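Local coordinates for protein lipopolysaccharide heptosyltransferase 2 (Escherichia coli, PDB 1PSW) that catalyses transfer of the second heptose from ADP-L-glycero-beta-D-manno-heptose onto the heptosyl-Kdo2-lipid A module during synthesis of the lipopolysaccharide core, at residues G192-W197 with Y287-P292; R303-I308 with I328-Q333; Y21-A26 with R134-A139; L138-G143 with D150-L155; N172-S177 with G248-D253. All coordinates share one frame; numbering follows the deposited sequence.

Interaction 1 of 5, residues G192-W197 with Y287-P292; sequences GPAKRW and YGPSSP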
# COMPACT_ATOMS: atom_id res chain seq x y z
N GLY A 192 4.24 14.06 -1.32
CA GLY A 192 4.16 15.44 -1.75
C GLY A 192 3.66 15.74 -3.16
O GLY A 192 3.61 14.86 -4.01
N PRO A 193 3.29 17.00 -3.42
CA PRO A 193 2.78 17.47 -4.71
C PRO A 193 3.65 17.14 -5.91
O PRO A 193 3.14 16.87 -6.99
CB PRO A 193 2.66 18.98 -4.51
CG PRO A 193 2.35 19.10 -3.06
CD PRO A 193 3.31 18.10 -2.44
N ALA A 194 4.97 17.16 -5.72
CA ALA A 194 5.90 16.87 -6.80
C ALA A 194 5.67 15.53 -7.46
O ALA A 194 6.00 15.34 -8.63
CB ALA A 194 7.34 16.96 -6.29
N LYS A 195 5.11 14.57 -6.72
CA LYS A 195 4.88 13.26 -7.30
C LYS A 195 3.46 13.07 -7.83
O LYS A 195 3.10 11.98 -8.26
CB LYS A 195 5.21 12.18 -6.26
CG LYS A 195 6.66 12.24 -5.83
CD LYS A 195 7.04 11.09 -4.93
CE LYS A 195 8.51 11.20 -4.53
NZ LYS A 195 8.96 10.01 -3.76
N ARG A 196 2.67 14.14 -7.82
CA ARG A 196 1.30 14.02 -8.30
C ARG A 196 1.09 14.43 -9.75
O ARG A 196 1.60 15.44 -10.21
CB ARG A 196 0.36 14.86 -7.43
CG ARG A 196 0.13 14.32 -6.04
CD ARG A 196 -1.06 15.01 -5.38
NE ARG A 196 -0.65 16.03 -4.43
CZ ARG A 196 -1.47 16.95 -3.92
NH1 ARG A 196 -2.75 16.98 -4.28
NH2 ARG A 196 -1.00 17.84 -3.05
N TRP A 197 0.35 13.60 -10.48
CA TRP A 197 0.02 13.95 -11.85
C TRP A 197 -0.95 15.11 -11.63
O TRP A 197 -1.76 15.06 -10.70
CB TRP A 197 -0.68 12.79 -12.53
CG TRP A 197 -0.72 12.88 -14.01
CD1 TRP A 197 0.28 13.27 -14.84
CD2 TRP A 197 -1.80 12.46 -14.86
NE1 TRP A 197 -0.10 13.11 -16.16
CE2 TRP A 197 -1.36 12.61 -16.19
CE3 TRP A 197 -3.08 11.94 -14.61
CZ2 TRP A 197 -2.18 12.29 -17.28
CZ3 TRP A 197 -3.89 11.62 -15.70
CH2 TRP A 197 -3.43 11.79 -17.01
N TYR A 287 4.96 8.17 -12.89
CA TYR A 287 6.13 8.64 -12.16
C TYR A 287 6.75 9.90 -12.75
O TYR A 287 6.74 10.11 -13.96
CB TYR A 287 7.21 7.55 -12.14
CG TYR A 287 6.91 6.40 -11.22
CD1 TYR A 287 5.96 5.43 -11.55
CD2 TYR A 287 7.59 6.26 -10.01
CE1 TYR A 287 5.70 4.35 -10.70
CE2 TYR A 287 7.34 5.19 -9.15
CZ TYR A 287 6.40 4.24 -9.51
OH TYR A 287 6.16 3.17 -8.67
N GLY A 288 7.29 10.72 -11.86
CA GLY A 288 7.94 11.95 -12.27
C GLY A 288 9.32 12.04 -11.64
O GLY A 288 10.24 11.37 -12.10
N PRO A 289 9.49 12.84 -10.58
CA PRO A 289 10.81 12.95 -9.95
C PRO A 289 11.30 11.68 -9.26
O PRO A 289 12.51 11.47 -9.13
CB PRO A 289 10.61 14.11 -8.97
CG PRO A 289 9.19 13.93 -8.54
CD PRO A 289 8.50 13.66 -9.86
N SER A 290 10.38 10.81 -8.84
CA SER A 290 10.76 9.56 -8.17
C SER A 290 10.78 8.40 -9.17
O SER A 290 10.24 8.50 -10.26
CB SER A 290 9.76 9.25 -7.05
OG SER A 290 8.48 8.92 -7.57
N SER A 291 11.41 7.29 -8.78
CA SER A 291 11.48 6.12 -9.64
C SER A 291 10.90 4.92 -8.90
O SER A 291 10.76 4.95 -7.68
CB SER A 291 12.93 5.82 -10.01
OG SER A 291 13.61 5.24 -8.92
N PRO A 292 10.55 3.86 -9.64
CA PRO A 292 9.99 2.65 -9.02
C PRO A 292 11.08 1.66 -8.59
O PRO A 292 10.78 0.50 -8.33
CB PRO A 292 9.10 2.10 -10.12
CG PRO A 292 9.88 2.42 -11.35
CD PRO A 292 10.31 3.86 -11.09
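Lys195 and Ala194 meet Ser290 and Pro289 in a loop-to-loop surface contact at the C-terminal ends of strands 182-186 and 283-287, in the C-terminal Rossmann-like domain of a GT-B glycosyltransferase. It is a worked case of a charged side chain that meets its neighbours here mainly through its carbons. The Lys195 chain starts with CG opposite the carbonyl carbon (chi1 -61°) and stays extended beyond, which lays its outer carbons alongside Ser290. Lys195 CE comes to 3.4 Å from Ser290 CB, nearer than two carbons usually settle, and Lys195 CD passes 3.7 Å from Ser290 OG. That hydroxyl is engaged elsewhere, hydrogen-bonded to Asp269 OD2, so the lysine packs on a serine whose polar end is already satisfied. Closer to the backbone, Lys195 CG reaches Pro289 CG at 4.1 Å. The proline ring in turn sits against Ala194, its CD 3.3 Å from Ala194 O and its CG 4.2 Å from Ala194 CB. This carbonyl is part of a short 3-10 segment in which Arg196 N bonds to Pro193 O at 2.9 Å. Segment 192-197 leads into helix 199-211, while Tyr287 ties the start of the other loop to strand 302-306 through backbone bonds with Ile305. Helix 325-328 borders both loops, touching Trp197 through Leu327 and Pro289 through Ser326.

Interaction 2 of 5, residues R303-I308 with I328-Q333; sequences RVIRLI and IDITPQ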
# COMPACT_ATOMS: atom_id res chain seq x y z
N ARG A 303 1.64 -1.21 -15.28
CA ARG A 303 2.50 -0.59 -16.28
C ARG A 303 2.93 0.73 -15.66
O ARG A 303 2.12 1.42 -15.02
CB ARG A 303 1.75 -0.35 -17.59
CG ARG A 303 1.35 -1.62 -18.33
CD ARG A 303 2.56 -2.47 -18.69
NE ARG A 303 2.22 -3.64 -19.50
CZ ARG A 303 1.65 -4.75 -19.03
NH1 ARG A 303 1.35 -4.86 -17.74
NH2 ARG A 303 1.38 -5.75 -19.86
N VAL A 304 4.20 1.07 -15.84
CA VAL A 304 4.75 2.30 -15.30
C VAL A 304 5.09 3.26 -16.42
O VAL A 304 5.68 2.87 -17.43
CB VAL A 304 6.02 2.03 -14.48
CG1 VAL A 304 6.78 3.33 -14.24
CG2 VAL A 304 5.64 1.39 -13.13
N ILE A 305 4.71 4.52 -16.25
CA ILE A 305 5.02 5.54 -17.23
C ILE A 305 5.88 6.59 -16.56
O ILE A 305 5.50 7.15 -15.52
CB ILE A 305 3.74 6.21 -17.77
CG1 ILE A 305 2.84 5.15 -18.42
CG2 ILE A 305 4.11 7.29 -18.80
CD1 ILE A 305 1.54 5.70 -18.96
N ARG A 306 7.05 6.84 -17.13
CA ARG A 306 7.98 7.84 -16.62
C ARG A 306 8.77 8.36 -17.81
O ARG A 306 9.28 7.57 -18.61
CB ARG A 306 8.94 7.25 -15.58
CG ARG A 306 9.70 8.33 -14.81
CD ARG A 306 10.81 7.78 -13.93
NE ARG A 306 11.43 8.82 -13.12
CZ ARG A 306 12.62 8.73 -12.54
NH1 ARG A 306 13.35 7.62 -12.68
NH2 ARG A 306 13.09 9.73 -11.81
N LEU A 307 8.86 9.67 -17.94
CA LEU A 307 9.56 10.26 -19.07
C LEU A 307 11.02 10.61 -18.80
O LEU A 307 11.80 10.79 -19.74
CB LEU A 307 8.81 11.52 -19.53
CG LEU A 307 7.34 11.30 -19.89
CD1 LEU A 307 6.70 12.62 -20.25
CD2 LEU A 307 7.22 10.31 -21.04
N ILE A 308 11.40 10.70 -17.53
CA ILE A 308 12.77 11.03 -17.18
C ILE A 308 13.49 9.88 -16.47
O ILE A 308 12.88 8.85 -16.17
CB ILE A 308 12.83 12.29 -16.29
CG1 ILE A 308 12.05 12.05 -14.99
CG2 ILE A 308 12.25 13.48 -17.04
CD1 ILE A 308 12.21 13.15 -13.97
N ILE A 328 3.87 16.84 -15.56
CA ILE A 328 3.06 17.73 -16.38
C ILE A 328 3.21 17.29 -17.84
O ILE A 328 2.25 17.32 -18.60
CB ILE A 328 3.52 19.20 -16.22
CG1 ILE A 328 3.14 19.71 -14.83
CG2 ILE A 328 2.90 20.07 -17.31
CD1 ILE A 328 3.76 21.04 -14.45
N ASP A 329 4.41 16.83 -18.21
CA ASP A 329 4.66 16.40 -19.59
C ASP A 329 4.00 15.08 -19.99
O ASP A 329 4.01 14.71 -21.16
CB ASP A 329 6.16 16.34 -19.87
CG ASP A 329 6.80 17.72 -19.96
OD1 ASP A 329 6.04 18.71 -20.04
OD2 ASP A 329 8.04 17.82 -19.95
N ILE A 330 3.45 14.35 -19.02
CA ILE A 330 2.76 13.10 -19.36
C ILE A 330 1.32 13.49 -19.71
O ILE A 330 0.55 13.88 -18.84
CB ILE A 330 2.76 12.11 -18.17
CG1 ILE A 330 4.18 11.61 -17.92
CG2 ILE A 330 1.82 10.94 -18.47
CD1 ILE A 330 4.30 10.58 -16.80
N THR A 331 0.98 13.38 -20.99
CA THR A 331 -0.35 13.76 -21.46
C THR A 331 -1.44 12.75 -21.17
O THR A 331 -1.20 11.56 -21.09
CB THR A 331 -0.35 14.02 -22.98
OG1 THR A 331 -0.24 12.77 -23.67
CG2 THR A 331 0.83 14.90 -23.38
N PRO A 332 -2.68 13.23 -20.99
CA PRO A 332 -3.82 12.35 -20.72
C PRO A 332 -3.99 11.34 -21.86
O PRO A 332 -4.44 10.22 -21.65
CB PRO A 332 -4.99 13.32 -20.64
CG PRO A 332 -4.35 14.53 -20.04
CD PRO A 332 -3.08 14.64 -20.84
N GLN A 333 -3.62 11.75 -23.08
CA GLN A 333 -3.73 10.87 -24.23
C GLN A 333 -2.77 9.69 -24.13
O GLN A 333 -3.12 8.57 -24.47
CB GLN A 333 -3.47 11.64 -25.53
CG GLN A 333 -3.74 10.82 -26.79
CD GLN A 333 -5.15 10.24 -26.82
OE1 GLN A 333 -6.14 10.97 -26.73
NE2 GLN A 333 -5.24 8.92 -26.95
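Ile330 reaches across to Leu307 and Ile305 with the two carbons of its longer branch. Its CG1 lies 3.6 Å from Leu307 CD1 and 3.7 Å from Leu307 CG, and its CD1 continues to Ile305, 3.9 Å from CG2 of that residue. The branch takes this course because CG1 stands beside the backbone N (chi1 -69°) and CD1 extends from it. Leu307 CD1 also meets the preceding residue, at 3.5 Å from Asp329 O and 3.8 Å from Asp329 CB, so one methyl spans two neighbours. Cutting Ile330 back to an alanine is likely to open a gap beside Leu307 CD1 and take from Ile305 CG2 its partner on this segment. The contact joins an edge of the Rossmann-like sheet to the lead-in of the C-terminal helix 332-347: strand 302-306 is one of the two outermost strands of a six-stranded parallel sheet. Ile305 is set by backbone bonds to Ala285 and Tyr287 on the adjoining strand, and its side chain also rests on Val284 and Leu286. On the other segment, Ile330 O accepts a bond from Trp197 NE1, while the carboxylate of Asp329 is held by Gln325 NE2. Thr331 occupies the N-cap position of helix 332-347, its OG1 receiving Arg334 N, and the side chains of Ile305 and Leu307 also touch Arg334.

Interaction 3 of 5, residues Y21-A26 with R134-A139; sequences YRTLQA and RYIALA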
# COMPACT_ATOMS: atom_id res chain seq x y z
N TYR A 21 4.65 -11.47 6.54
CA TYR A 21 3.66 -12.33 7.18
C TYR A 21 3.44 -13.61 6.37
O TYR A 21 3.35 -14.71 6.94
CB TYR A 21 2.31 -11.61 7.36
CG TYR A 21 2.42 -10.21 7.94
CD1 TYR A 21 3.49 -9.86 8.77
CD2 TYR A 21 1.50 -9.22 7.62
CE1 TYR A 21 3.64 -8.57 9.26
CE2 TYR A 21 1.63 -7.92 8.11
CZ TYR A 21 2.71 -7.60 8.93
OH TYR A 21 2.89 -6.32 9.38
N ARG A 22 3.36 -13.48 5.05
CA ARG A 22 3.18 -14.64 4.18
C ARG A 22 4.41 -15.54 4.27
O ARG A 22 4.29 -16.76 4.28
CB ARG A 22 2.98 -14.21 2.72
CG ARG A 22 1.65 -13.54 2.40
CD ARG A 22 1.45 -13.45 0.90
NE ARG A 22 1.28 -14.77 0.31
CZ ARG A 22 1.40 -15.06 -0.98
NH1 ARG A 22 1.70 -14.10 -1.86
NH2 ARG A 22 1.19 -16.30 -1.41
N THR A 23 5.59 -14.93 4.34
CA THR A 23 6.81 -15.71 4.42
C THR A 23 6.94 -16.41 5.77
O THR A 23 7.38 -17.56 5.85
CB THR A 23 8.05 -14.83 4.16
OG1 THR A 23 7.92 -14.19 2.89
CG2 THR A 23 9.33 -15.66 4.16
N LEU A 24 6.53 -15.73 6.84
CA LEU A 24 6.61 -16.32 8.18
C LEU A 24 5.76 -17.58 8.30
O LEU A 24 6.17 -18.55 8.92
CB LEU A 24 6.16 -15.31 9.24
CG LEU A 24 7.15 -14.19 9.57
CD1 LEU A 24 6.46 -13.14 10.42
CD2 LEU A 24 8.35 -14.76 10.30
N GLN A 25 4.58 -17.55 7.71
CA GLN A 25 3.68 -18.69 7.76
C GLN A 25 4.12 -19.82 6.85
O GLN A 25 3.68 -20.96 6.99
CB GLN A 25 2.27 -18.24 7.44
CG GLN A 25 1.74 -17.27 8.51
CD GLN A 25 0.23 -17.19 8.55
OE1 GLN A 25 -0.35 -16.92 9.61
NE2 GLN A 25 -0.41 -17.41 7.41
N ALA A 26 5.02 -19.52 5.91
CA ALA A 26 5.52 -20.53 5.01
C ALA A 26 6.79 -21.17 5.58
O ALA A 26 7.14 -22.29 5.22
CB ALA A 26 5.82 -19.92 3.64
N ARG A 134 13.67 -6.57 1.66
CA ARG A 134 14.13 -6.25 3.00
C ARG A 134 13.20 -6.77 4.08
O ARG A 134 13.66 -7.20 5.14
CB ARG A 134 14.34 -4.74 3.15
CG ARG A 134 15.41 -4.20 2.21
CD ARG A 134 15.67 -2.72 2.39
NE ARG A 134 16.52 -2.22 1.31
CZ ARG A 134 16.91 -0.96 1.17
NH1 ARG A 134 16.53 -0.04 2.05
NH2 ARG A 134 17.66 -0.62 0.13
N TYR A 135 11.90 -6.73 3.84
CA TYR A 135 10.94 -7.23 4.83
C TYR A 135 11.02 -8.74 4.90
O TYR A 135 11.09 -9.33 5.97
CB TYR A 135 9.51 -6.81 4.48
CG TYR A 135 9.17 -5.39 4.85
CD1 TYR A 135 9.85 -4.72 5.87
CD2 TYR A 135 8.13 -4.72 4.21
CE1 TYR A 135 9.51 -3.43 6.24
CE2 TYR A 135 7.79 -3.42 4.57
CZ TYR A 135 8.48 -2.78 5.59
OH TYR A 135 8.15 -1.50 5.95
N ILE A 136 10.99 -9.37 3.73
CA ILE A 136 11.04 -10.82 3.63
C ILE A 136 12.30 -11.40 4.30
O ILE A 136 12.22 -12.41 4.99
CB ILE A 136 10.99 -11.28 2.15
CG1 ILE A 136 9.58 -11.04 1.59
CG2 ILE A 136 11.39 -12.74 2.04
CD1 ILE A 136 9.44 -11.30 0.09
N ALA A 137 13.44 -10.76 4.09
CA ALA A 137 14.70 -11.22 4.66
C ALA A 137 14.67 -11.39 6.18
O ALA A 137 15.39 -12.23 6.73
CB ALA A 137 15.83 -10.27 4.29
N LEU A 138 13.84 -10.61 6.87
CA LEU A 138 13.76 -10.69 8.33
C LEU A 138 13.22 -12.02 8.86
O LEU A 138 13.44 -12.36 10.01
CB LEU A 138 12.93 -9.54 8.88
CG LEU A 138 13.45 -8.13 8.60
CD1 LEU A 138 12.51 -7.12 9.26
CD2 LEU A 138 14.87 -7.96 9.13
N ALA A 139 12.50 -12.75 8.01
CA ALA A 139 11.93 -14.03 8.41
C ALA A 139 12.98 -15.13 8.42
O ALA A 139 12.71 -16.25 8.85
CB ALA A 139 10.79 -14.41 7.47
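Thr23 and Ile136 cross at about a right angle, and Ala139 fits its methyl beside the threonine. The hydroxyl of Thr23 turns back beside its own backbone N (chi1 -56°), where OG1 bonds to Ser19 O one helical turn earlier. With its polar demand met inside the helix, Thr23 OG1 can lie against hydrocarbon, 3.8 Å from Ile136 CG1 and 3.9 Å from Ile136 CG2. The methyl, Thr23 CG2, stands 3.8 Å from Ala139 CB. Leu24 comes from the next position along the helix, with Leu24 CD2 also 3.8 Å from Ala139 CB, so the small alanine receives two branches at once. A glycine at Thr23 would probably open a gap beside Ile136 and the Ala139 methyl and leave Ser19 O without its side-chain donor. The example shows a buried contact of helix 11-27 with helix 131-137 and the residues that follow it, built from small and branched side chains, with the CA atoms of Leu24 and Ala139 only 5.8 Å apart. It lies in the N-terminal Rossmann-like domain. Leu24 also packs on Ile33 of strand 32-37, while Ala137 and Leu138 turn to Trp108 of strand 104-108.

Interaction 4 of 5, residues L138-G143 with D150-L155; sequences LAYDKG and DLPQPL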
# COMPACT_ATOMS: atom_id res chain seq x y z
N LEU A 138 13.84 -10.61 6.87
CA LEU A 138 13.76 -10.69 8.33
C LEU A 138 13.22 -12.02 8.86
O LEU A 138 13.44 -12.36 10.01
CB LEU A 138 12.93 -9.54 8.88
CG LEU A 138 13.45 -8.13 8.60
CD1 LEU A 138 12.51 -7.12 9.26
CD2 LEU A 138 14.87 -7.96 9.13
N ALA A 139 12.50 -12.75 8.01
CA ALA A 139 11.93 -14.03 8.41
C ALA A 139 12.98 -15.13 8.42
O ALA A 139 12.71 -16.25 8.85
CB ALA A 139 10.79 -14.41 7.47
N TYR A 140 14.18 -14.82 7.95
CA TYR A 140 15.26 -15.80 7.92
C TYR A 140 16.34 -15.49 8.94
O TYR A 140 16.48 -14.35 9.40
CB TYR A 140 15.86 -15.85 6.51
CG TYR A 140 14.86 -16.34 5.48
CD1 TYR A 140 14.57 -17.69 5.35
CD2 TYR A 140 14.16 -15.44 4.68
CE1 TYR A 140 13.61 -18.14 4.44
CE2 TYR A 140 13.20 -15.87 3.77
CZ TYR A 140 12.93 -17.22 3.66
OH TYR A 140 11.99 -17.64 2.74
N ASP A 141 17.11 -16.51 9.30
CA ASP A 141 18.18 -16.34 10.29
C ASP A 141 19.23 -15.35 9.79
O ASP A 141 19.53 -15.29 8.60
CB ASP A 141 18.84 -17.69 10.59
CG ASP A 141 17.87 -18.69 11.19
OD1 ASP A 141 17.21 -18.35 12.19
OD2 ASP A 141 17.77 -19.82 10.65
N LYS A 142 19.78 -14.58 10.72
CA LYS A 142 20.78 -13.56 10.41
C LYS A 142 21.90 -13.99 9.45
O LYS A 142 21.94 -13.54 8.30
CB LYS A 142 21.40 -13.02 11.70
CG LYS A 142 22.21 -11.76 11.51
CD LYS A 142 22.84 -11.32 12.82
CE LYS A 142 23.60 -10.01 12.65
NZ LYS A 142 24.28 -9.60 13.91
N GLY A 143 22.79 -14.84 9.92
CA GLY A 143 23.90 -15.27 9.08
C GLY A 143 23.57 -16.24 7.96
O GLY A 143 24.26 -17.25 7.79
N ASP A 150 19.80 -14.69 -2.38
CA ASP A 150 19.77 -15.86 -1.51
C ASP A 150 18.36 -16.21 -1.02
O ASP A 150 18.13 -17.30 -0.51
CB ASP A 150 20.66 -15.66 -0.28
CG ASP A 150 22.12 -15.53 -0.64
OD1 ASP A 150 22.54 -16.17 -1.63
OD2 ASP A 150 22.83 -14.80 0.07
N LEU A 151 17.42 -15.28 -1.18
CA LEU A 151 16.06 -15.53 -0.74
C LEU A 151 15.39 -16.66 -1.49
O LEU A 151 15.41 -16.69 -2.73
CB LEU A 151 15.22 -14.26 -0.89
CG LEU A 151 15.53 -13.10 0.04
CD1 LEU A 151 14.66 -11.91 -0.34
CD2 LEU A 151 15.27 -13.51 1.49
N PRO A 152 14.81 -17.62 -0.76
CA PRO A 152 14.13 -18.74 -1.41
C PRO A 152 13.06 -18.21 -2.37
O PRO A 152 12.26 -17.36 -1.99
CB PRO A 152 13.53 -19.51 -0.23
CG PRO A 152 14.54 -19.28 0.84
CD PRO A 152 14.85 -17.81 0.70
N GLN A 153 13.05 -18.73 -3.59
CA GLN A 153 12.10 -18.31 -4.60
C GLN A 153 11.00 -19.36 -4.74
O GLN A 153 11.23 -20.54 -4.47
CB GLN A 153 12.81 -18.12 -5.94
CG GLN A 153 13.86 -17.01 -5.93
CD GLN A 153 13.27 -15.63 -6.18
OE1 GLN A 153 13.77 -14.63 -5.67
NE2 GLN A 153 12.22 -15.57 -6.98
N PRO A 154 9.80 -18.95 -5.16
CA PRO A 154 9.41 -17.58 -5.49
C PRO A 154 9.10 -16.77 -4.24
O PRO A 154 8.70 -17.33 -3.22
CB PRO A 154 8.16 -17.78 -6.35
CG PRO A 154 7.53 -18.98 -5.72
CD PRO A 154 8.72 -19.89 -5.53
N LEU A 155 9.29 -15.45 -4.31
CA LEU A 155 9.00 -14.60 -3.16
C LEU A 155 7.48 -14.51 -3.03
O LEU A 155 6.77 -14.58 -4.03
CB LEU A 155 9.57 -13.19 -3.35
CG LEU A 155 11.08 -13.08 -3.60
CD1 LEU A 155 11.46 -11.61 -3.71
CD2 LEU A 155 11.84 -13.74 -2.47
O HOH W 1 11.78 -15.97 0.44
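Tyr140 extends its ring to Leu151 and Pro152; its inner carbons meet Leu151 and its outer end Pro152. CB points toward the opposite segment, and with CG beside the backbone N (chi1 -64°) the ring continues in that direction. At the CD2-CE2 flank, Tyr140 CD2 and Tyr140 CE2 both lie 3.9 Å from Leu151 CD2, a single methyl. At the CE1 flank, Tyr140 CE1 comes to 3.9 Å from Pro152 CG. Both partners lie on the same side of the ring plane and approach it obliquely, neither over the face nor at the edge. Farther out, Tyr140 CZ is 3.6 Å from Pro152 CD, and the phenol oxygen, Tyr140 OH, is closer still to that CD, at 3.5 Å. The proline ring and the tyrosine approach from opposite directions. The contact is an example of packing within a long irregular linker: it joins two parts of the passage between helix 131-137 of the N-terminal Rossmann-like domain and helix 164-173, which precedes the C-terminal one. The tip of the side chain is completed by a water molecule. It lies 2.9 Å from Tyr140 OH and donates to Pro152 O at 2.8 Å, with an angle of about 113° between the two partners at the water. The bridge thus joins the phenol to the backbone of the very residue whose ring it touches. Around this group, the tyrosine side chain also touches Arg27 of helix 11-27 and Met145 of the intervening loop. At its backbone end, Tyr140 O accepts a hydrogen bond from Arg121 NH2.

Interaction 5 of 5, residues N172-S177 with G248-D253; sequences NQFSLS and GETQLD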
# COMPACT_ATOMS: atom_id res chain seq x y z
N ASN A 172 -22.99 -0.30 -3.46
CA ASN A 172 -24.26 0.32 -3.08
C ASN A 172 -24.07 1.21 -1.85
O ASN A 172 -24.71 2.26 -1.72
CB ASN A 172 -25.35 -0.72 -2.78
CG ASN A 172 -25.87 -1.42 -4.03
OD1 ASN A 172 -26.04 -0.79 -5.08
ND2 ASN A 172 -26.13 -2.71 -3.91
N GLN A 173 -23.21 0.79 -0.93
CA GLN A 173 -22.93 1.56 0.28
C GLN A 173 -22.41 2.95 -0.06
O GLN A 173 -22.59 3.90 0.69
CB GLN A 173 -21.91 0.79 1.13
CG GLN A 173 -21.37 1.47 2.36
CD GLN A 173 -20.58 0.48 3.20
OE1 GLN A 173 -19.62 -0.13 2.72
NE2 GLN A 173 -20.98 0.31 4.45
N PHE A 174 -21.76 3.07 -1.22
CA PHE A 174 -21.24 4.35 -1.63
C PHE A 174 -21.99 4.98 -2.80
O PHE A 174 -21.47 5.83 -3.52
CB PHE A 174 -19.73 4.21 -1.89
CG PHE A 174 -18.93 4.14 -0.63
CD1 PHE A 174 -18.61 5.31 0.06
CD2 PHE A 174 -18.60 2.91 -0.05
CE1 PHE A 174 -17.97 5.26 1.29
CE2 PHE A 174 -17.96 2.85 1.18
CZ PHE A 174 -17.65 4.02 1.86
N SER A 175 -23.24 4.55 -2.96
CA SER A 175 -24.13 5.07 -3.99
C SER A 175 -23.57 5.03 -5.40
O SER A 175 -23.76 5.97 -6.18
CB SER A 175 -24.52 6.50 -3.64
OG SER A 175 -25.14 6.55 -2.38
N LEU A 176 -22.88 3.94 -5.73
CA LEU A 176 -22.32 3.79 -7.06
C LEU A 176 -23.26 2.99 -7.94
O LEU A 176 -23.86 2.01 -7.49
CB LEU A 176 -20.96 3.09 -6.99
CG LEU A 176 -19.86 3.88 -6.27
CD1 LEU A 176 -18.60 3.03 -6.17
CD2 LEU A 176 -19.58 5.17 -7.03
N SER A 177 -23.39 3.42 -9.19
CA SER A 177 -24.26 2.76 -10.15
C SER A 177 -23.57 1.58 -10.82
O SER A 177 -22.37 1.63 -11.09
CB SER A 177 -24.69 3.75 -11.23
OG SER A 177 -25.39 3.08 -12.28
N GLY A 248 -11.44 10.44 1.42
CA GLY A 248 -11.83 10.78 2.78
C GLY A 248 -13.16 10.20 3.22
O GLY A 248 -13.57 10.38 4.37
N GLU A 249 -13.85 9.51 2.31
CA GLU A 249 -15.16 8.93 2.60
C GLU A 249 -15.14 7.44 2.97
O GLU A 249 -16.12 6.91 3.51
CB GLU A 249 -16.06 9.12 1.38
CG GLU A 249 -16.59 10.53 1.24
CD GLU A 249 -17.78 10.79 2.14
OE1 GLU A 249 -18.88 10.30 1.82
OE2 GLU A 249 -17.60 11.47 3.18
N THR A 250 -14.03 6.78 2.69
CA THR A 250 -13.89 5.35 2.94
C THR A 250 -12.83 5.00 3.97
O THR A 250 -11.90 5.78 4.22
CB THR A 250 -13.45 4.63 1.65
OG1 THR A 250 -12.10 5.02 1.35
CG2 THR A 250 -14.34 5.01 0.47
N GLN A 251 -12.97 3.82 4.56
CA GLN A 251 -11.99 3.28 5.50
C GLN A 251 -11.17 2.40 4.56
O GLN A 251 -11.65 2.03 3.49
CB GLN A 251 -12.67 2.43 6.58
CG GLN A 251 -13.43 3.25 7.63
CD GLN A 251 -12.51 4.17 8.41
OE1 GLN A 251 -11.62 3.72 9.12
NE2 GLN A 251 -12.72 5.47 8.27
N LEU A 252 -9.94 2.06 4.93
CA LEU A 252 -9.08 1.24 4.06
C LEU A 252 -9.71 -0.07 3.58
O LEU A 252 -9.46 -0.49 2.44
CB LEU A 252 -7.75 0.94 4.74
CG LEU A 252 -6.82 2.14 4.93
CD1 LEU A 252 -5.58 1.75 5.73
CD2 LEU A 252 -6.42 2.66 3.56
N ASP A 253 -10.50 -0.71 4.43
CA ASP A 253 -11.13 -1.96 4.03
C ASP A 253 -12.13 -1.71 2.90
O ASP A 253 -12.20 -2.48 1.95
CB ASP A 253 -11.76 -2.67 5.25
CG ASP A 253 -12.90 -1.87 5.90
OD1 ASP A 253 -12.82 -0.63 5.96
OD2 ASP A 253 -13.86 -2.52 6.36
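Phe174 presents the edge of its ring to a backbone carbonyl: Glu249 O lies in the ring plane, 3.3 Å from Phe174 CE1 and 3.7 Å from Phe174 CZ. The placement is consistent with a weakly polar attraction between the aromatic C-H edge and the oxygen. Phe174 sits where helix 164-173 ends in a Schellman motif, in which Leu176 N bonds to Cys171 O, Ser175 takes a positive phi of 53°, and Ser175 N bonds to Asn172 O at 3.0 Å. This helix end meets the loop that enters helix 252-260 of the C-terminal Rossmann-like domain. Phe174 is a clear example of one ring serving two kinds of contact, through its edge and through a face. The ring reaches the loop because CG stands opposite the carbonyl carbon of its own residue (chi1 -76°). Beyond the contact, Leu246 and Leu258 also touch the phenylalanine, and Phe174 O receives a bond from Arg244 NE. In the loop, Gln251 holds the N-cap position, and its N bonds to Gln254 OE1. Over one face lies Thr250; the two side chains cross at about a right angle, and Thr250 CG2 makes a CH-pi contact, 4.1 Å from the Phe174 ring centroid and 28° off the ring normal.

How the interactions relate
Interactions 3 and 4 form one buried region of the N-terminal domain: they share Leu138 and Ala139, their centres are 7 Å apart, and Thr23 CG2 touches Tyr140 OH at 3.6 Å. Interactions 1 and 2 adjoin in the C-terminal domain, where Ser291 packs on Arg306 and strands 283-287 and 302-306 run side by side; interaction 1 lies at the surface and interaction 2 is partly buried. Interaction 5, also partly buried, lies elsewhere in that domain, about 27 Å from interaction 1 between centres. Chemistry follows place: aliphatic packing in interactions 2 and 3, with a threonine hydroxyl in interaction 3; an aromatic ring in interactions 4 and 5, with a water bridge in interaction 4; and lysine methylenes with serine in interaction 1.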